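Local atomic coordinates of D-isomer specific 2-hydroxyacid dehydrogenase family protein (Desulfovibrio vulgaris, PDB entry 5TX7), a protein that probably acts as an NAD-dependent oxidoreductase on the CH-OH group of 2-hydroxy acids of the D configuration. Residues N94-G99 and P314-N319; A104-A109 and L282-L287. All coordinates share one frame; numbering follows the deposited sequence.

Interaction 1 (N94-G99 and P314-N319)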
# COMPACT_ATOMS: atom_id res chain seq x y z
N ASN A 94 -6.99 -21.05 21.58
CA ASN A 94 -7.02 -20.15 20.41
C ASN A 94 -5.61 -19.96 19.85
O ASN A 94 -4.69 -20.66 20.27
CB ASN A 94 -7.69 -18.81 20.77
CG ASN A 94 -6.85 -17.94 21.68
OD1 ASN A 94 -5.83 -18.37 22.25
ND2 ASN A 94 -7.29 -16.70 21.84
N VAL A 95 -5.46 -19.05 18.89
CA VAL A 95 -4.17 -18.69 18.33
C VAL A 95 -4.01 -17.17 18.33
O VAL A 95 -4.54 -16.49 17.44
CB VAL A 95 -4.02 -19.19 16.89
CG1 VAL A 95 -2.61 -18.91 16.37
CG2 VAL A 95 -4.37 -20.68 16.78
N PRO A 96 -3.29 -16.61 19.32
CA PRO A 96 -2.96 -15.18 19.26
C PRO A 96 -1.75 -14.90 18.37
O PRO A 96 -0.93 -15.79 18.15
CB PRO A 96 -2.67 -14.82 20.72
CG PRO A 96 -2.17 -16.09 21.32
CD PRO A 96 -2.78 -17.25 20.55
N GLY A 97 -1.68 -13.69 17.82
CA GLY A 97 -0.49 -13.21 17.11
C GLY A 97 -0.24 -13.65 15.68
O GLY A 97 0.68 -13.13 15.04
N TYR A 98 -1.04 -14.57 15.15
CA TYR A 98 -0.83 -15.10 13.79
C TYR A 98 -0.92 -14.02 12.69
O TYR A 98 -0.28 -14.16 11.65
CB TYR A 98 -1.84 -16.23 13.47
CG TYR A 98 -3.27 -15.75 13.21
CD1 TYR A 98 -3.69 -15.39 11.94
CD2 TYR A 98 -4.19 -15.69 14.25
CE1 TYR A 98 -4.99 -14.95 11.71
CE2 TYR A 98 -5.49 -15.25 14.05
CZ TYR A 98 -5.88 -14.87 12.77
OH TYR A 98 -7.16 -14.42 12.55
N GLY A 99 -1.73 -13.00 12.90
CA GLY A 99 -2.08 -12.06 11.86
C GLY A 99 -1.64 -10.61 12.09
O GLY A 99 -2.18 -9.69 11.46
N PRO A 314 -1.68 -28.63 27.61
CA PRO A 314 -2.30 -27.81 26.56
C PRO A 314 -1.90 -26.34 26.62
O PRO A 314 -1.81 -25.76 27.70
CB PRO A 314 -3.81 -27.97 26.82
CG PRO A 314 -3.96 -28.87 27.98
CD PRO A 314 -2.65 -28.91 28.68
N VAL A 315 -1.68 -25.74 25.46
CA VAL A 315 -1.17 -24.38 25.36
C VAL A 315 -2.25 -23.44 24.84
O VAL A 315 -3.21 -23.89 24.22
CB VAL A 315 0.13 -24.40 24.51
CG1 VAL A 315 -0.14 -24.44 23.00
CG2 VAL A 315 1.02 -23.25 24.90
N ASN A 316 -2.11 -22.14 25.11
CA ASN A 316 -3.08 -21.10 24.69
C ASN A 316 -4.51 -21.37 25.17
O ASN A 316 -5.47 -21.09 24.47
CB ASN A 316 -3.06 -20.92 23.17
CG ASN A 316 -1.75 -20.37 22.65
OD1 ASN A 316 -1.15 -19.49 23.26
ND2 ASN A 316 -1.32 -20.85 21.48
N VAL A 317 -4.64 -21.90 26.38
CA VAL A 317 -5.94 -22.28 26.89
C VAL A 317 -6.68 -21.00 27.30
O VAL A 317 -6.15 -20.20 28.09
CB VAL A 317 -5.81 -23.27 28.06
CG1 VAL A 317 -7.16 -23.66 28.63
CG2 VAL A 317 -5.10 -24.53 27.60
N VAL A 318 -7.88 -20.80 26.75
CA VAL A 318 -8.69 -19.61 27.07
C VAL A 318 -9.79 -19.83 28.13
O VAL A 318 -10.48 -18.88 28.50
CB VAL A 318 -9.31 -18.94 25.80
CG1 VAL A 318 -8.23 -18.58 24.80
CG2 VAL A 318 -10.36 -19.82 25.12
N ASN A 319 -9.91 -21.06 28.64
CA ASN A 319 -10.90 -21.39 29.67
C ASN A 319 -10.31 -22.14 30.88
O ASN A 319 -10.96 -23.00 31.47
CB ASN A 319 -12.06 -22.15 29.03
CG ASN A 319 -11.67 -23.56 28.59
OD1 ASN A 319 -10.50 -23.87 28.42
ND2 ASN A 319 -12.67 -24.41 28.42
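Asn94 meets Asn316 and Val318 in a loop-to-loop contact at the border strand of the five-stranded parallel sheet in the N-terminal part of the chain, the flavodoxin-like domain known from D-2-hydroxyacid dehydrogenases. Residues 94-99 leave strand 92-93 on the way to helix 100-116, while residues 314-319 belong to the tail that follows helix 292-310 and returns to this domain. One backbone hydrogen bond joins the two, from Asn94 N to Asn316 O at 3.3 Å, with an N-H...O angle of 156°. Asn316 has a left-handed helical backbone in the tail, two residues before Val318.

Beside this bond the side chains pack. Placing Asn94 CG between the backbone N and the carbonyl carbon, chi1 71°, brings the amide up to Val318, although its CB sets off alongside the other loop, not toward it. The methyl CG1 of Val318 lies over the amide group and not beside one end of it, 3.5 Å from Asn94 CG and 3.6 Å from Asn94 ND2. The same ND2 is bonded to the carbonyl of Thr75, which helps to fix the rotation of this buried amide.

Asn305 on helix 292-310 joins both loops through its own amide: its ND2 bonds to Asn94 O and its OD1 to Asn316 ND2. The tail is further tied to the border strand by backbone bonding between Val318 and Val92.

At the more exposed end, the ring of Pro96 and the side chain of Asn316 meet at an oblique angle. This is a loose van der Waals contact in which Pro96 CD stands 3.9 Å from both Asn316 OD1 and Asn316 CG.

Interaction 2 (A104-A109 and L282-L287)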
# COMPACT_ATOMS: atom_id res chain seq x y z
N ALA A 104 -1.74 -5.14 10.15
CA ALA A 104 -0.99 -3.89 10.02
C ALA A 104 -0.76 -3.46 8.56
O ALA A 104 -0.93 -2.31 8.20
CB ALA A 104 0.33 -4.00 10.74
N GLN A 105 -0.36 -4.39 7.71
CA GLN A 105 -0.24 -4.11 6.29
C GLN A 105 -1.56 -3.79 5.59
O GLN A 105 -1.57 -3.01 4.63
CB GLN A 105 0.46 -5.26 5.57
CG GLN A 105 1.92 -5.33 6.00
CD GLN A 105 2.69 -6.46 5.39
OE1 GLN A 105 2.38 -6.94 4.29
NE2 GLN A 105 3.72 -6.90 6.09
N HIS A 106 -2.67 -4.37 6.06
CA HIS A 106 -3.98 -4.02 5.48
C HIS A 106 -4.41 -2.57 5.81
O HIS A 106 -5.05 -1.90 4.98
CB HIS A 106 -5.08 -5.01 5.91
CG HIS A 106 -6.30 -4.95 5.05
ND1 HIS A 106 -6.28 -5.29 3.71
CD2 HIS A 106 -7.57 -4.58 5.33
CE1 HIS A 106 -7.49 -5.12 3.20
NE2 HIS A 106 -8.30 -4.72 4.17
N VAL A 107 -4.03 -2.08 6.99
CA VAL A 107 -4.24 -0.67 7.37
C VAL A 107 -3.65 0.26 6.28
O VAL A 107 -4.32 1.23 5.83
CB VAL A 107 -3.63 -0.35 8.75
CG1 VAL A 107 -3.56 1.17 9.03
CG2 VAL A 107 -4.41 -1.04 9.85
N PHE A 108 -2.41 -0.06 5.86
CA PHE A 108 -1.72 0.70 4.84
C PHE A 108 -2.18 0.42 3.40
O PHE A 108 -2.08 1.32 2.56
CB PHE A 108 -0.19 0.60 5.02
CG PHE A 108 0.28 1.30 6.25
CD1 PHE A 108 0.40 2.69 6.26
CD2 PHE A 108 0.50 0.60 7.43
CE1 PHE A 108 0.77 3.37 7.39
CE2 PHE A 108 0.87 1.27 8.59
CZ PHE A 108 1.00 2.66 8.57
N ALA A 109 -2.67 -0.78 3.12
CA ALA A 109 -3.31 -1.03 1.83
C ALA A 109 -4.58 -0.17 1.70
O ALA A 109 -4.80 0.45 0.66
CB ALA A 109 -3.64 -2.49 1.67
N LEU A 282 -14.01 3.16 1.62
CA LEU A 282 -13.45 1.93 1.07
C LEU A 282 -13.73 0.78 2.05
O LEU A 282 -13.44 0.89 3.24
CB LEU A 282 -11.95 2.10 0.87
CG LEU A 282 -11.21 1.13 -0.01
CD1 LEU A 282 -11.66 1.31 -1.44
CD2 LEU A 282 -9.70 1.38 0.10
N ILE A 283 -14.33 -0.29 1.56
CA ILE A 283 -14.78 -1.38 2.41
C ILE A 283 -14.25 -2.70 1.85
O ILE A 283 -14.32 -2.96 0.65
CB ILE A 283 -16.32 -1.43 2.54
CG1 ILE A 283 -16.85 -0.05 2.94
CG2 ILE A 283 -16.73 -2.47 3.58
CD1 ILE A 283 -18.36 0.01 3.12
N THR A 284 -13.71 -3.53 2.73
CA THR A 284 -13.23 -4.85 2.36
C THR A 284 -13.91 -5.88 3.29
O THR A 284 -14.22 -5.55 4.42
CB THR A 284 -11.66 -4.92 2.46
OG1 THR A 284 -11.21 -4.42 3.71
CG2 THR A 284 -11.02 -4.07 1.38
N PRO A 285 -14.15 -7.11 2.79
CA PRO A 285 -15.02 -8.05 3.48
C PRO A 285 -14.34 -8.88 4.58
O PRO A 285 -14.19 -10.10 4.45
CB PRO A 285 -15.51 -8.95 2.33
CG PRO A 285 -14.33 -9.01 1.45
CD PRO A 285 -13.80 -7.61 1.45
N HIS A 286 -13.91 -8.22 5.66
CA HIS A 286 -13.34 -8.88 6.83
C HIS A 286 -12.23 -9.86 6.46
O HIS A 286 -12.27 -11.03 6.84
CB HIS A 286 -14.46 -9.56 7.62
CG HIS A 286 -14.13 -9.80 9.05
ND1 HIS A 286 -15.09 -10.10 9.99
CD2 HIS A 286 -12.94 -9.81 9.71
CE1 HIS A 286 -14.52 -10.29 11.17
NE2 HIS A 286 -13.21 -10.10 11.03
N LEU A 287 -11.24 -9.37 5.73
CA LEU A 287 -10.15 -10.17 5.21
C LEU A 287 -8.76 -9.65 5.62
O LEU A 287 -7.76 -10.08 5.06
CB LEU A 287 -10.27 -10.27 3.67
CG LEU A 287 -10.29 -9.00 2.83
CD1 LEU A 287 -8.99 -8.23 2.91
CD2 LEU A 287 -10.57 -9.31 1.37
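His106 and Thr284 form the one hydrogen bond between residues 104-109 of helix 100-116 and residues 282-287, with Thr284 just past strand 281-283; the two side chains approach each other from opposite directions. The imidazole donates through NE2 to Thr284 OG1 at 3.0 Å, and the bond is almost straight, with an N-H...O angle of 172°. Thr284 OG1 lies at the ring edge, only 5° out of the ring plane, in line with the N-H. With CG anti to the backbone N (chi1 -163°), the histidine carries its ring off the helix and across to the loop that follows the strand. The stronger polar partner of Thr284 OG1 is Asp262 OD1, which also takes the backbone N-H of Leu287. The hydroxyl thus bridges the imidazole and the carboxylate, and Asp262 probably sets its position.

Nonpolar packing completes the contact. Leu287 crosses the histidine at about a right angle, its CD1 lying 3.5 Å from His106 CE1 and 3.8 Å from His106 NE2. Thr284 adds its methyl, CG2, at 4.0 Å from His106 NE2, so hydroxyl and methyl both approach the same nitrogen. The touching residues are all buried, and Arg116 of the second subunit packs on His106.

Within the 282-287 segment, Pro285 is the centre of an inverse gamma turn, in which His286 N bonds to Thr284 O at 3.0 Å. This turn follows directly on the border strand of the seven-stranded parallel sheet and leads to His286, whose ND1 bonds to Glu267 OE1. The Thr-Pro-His sequence and the His-Glu pair are consistent with the active-site loop of D-2-hydroxyacid dehydrogenases, here braced against the long helix 100-116 at the edge of the Rossmann-type NAD-binding domain.

Overall arrangement
From the N terminus the chain builds the five-stranded sheet, ending in strand 92-93, and then enters segment 94-99, the first half of interaction 1. Helix 100-116 follows directly and carries segment 104-109. The chain next forms the seven-stranded Rossmann-type sheet, whose last strand reaches segment 282-287 and closes interaction 2. Helix 292-310 then leads the tail back to the first domain, where 314-319 closes interaction 1. Interaction 2 is thus nested inside the loop closed by interaction 1. Their centres lie 23 Å apart and their nearest atoms about 5 Å, without touching. One contact fastens the tail to the N-terminal domain; the other joins helix 100-116 to the Rossmann sheet.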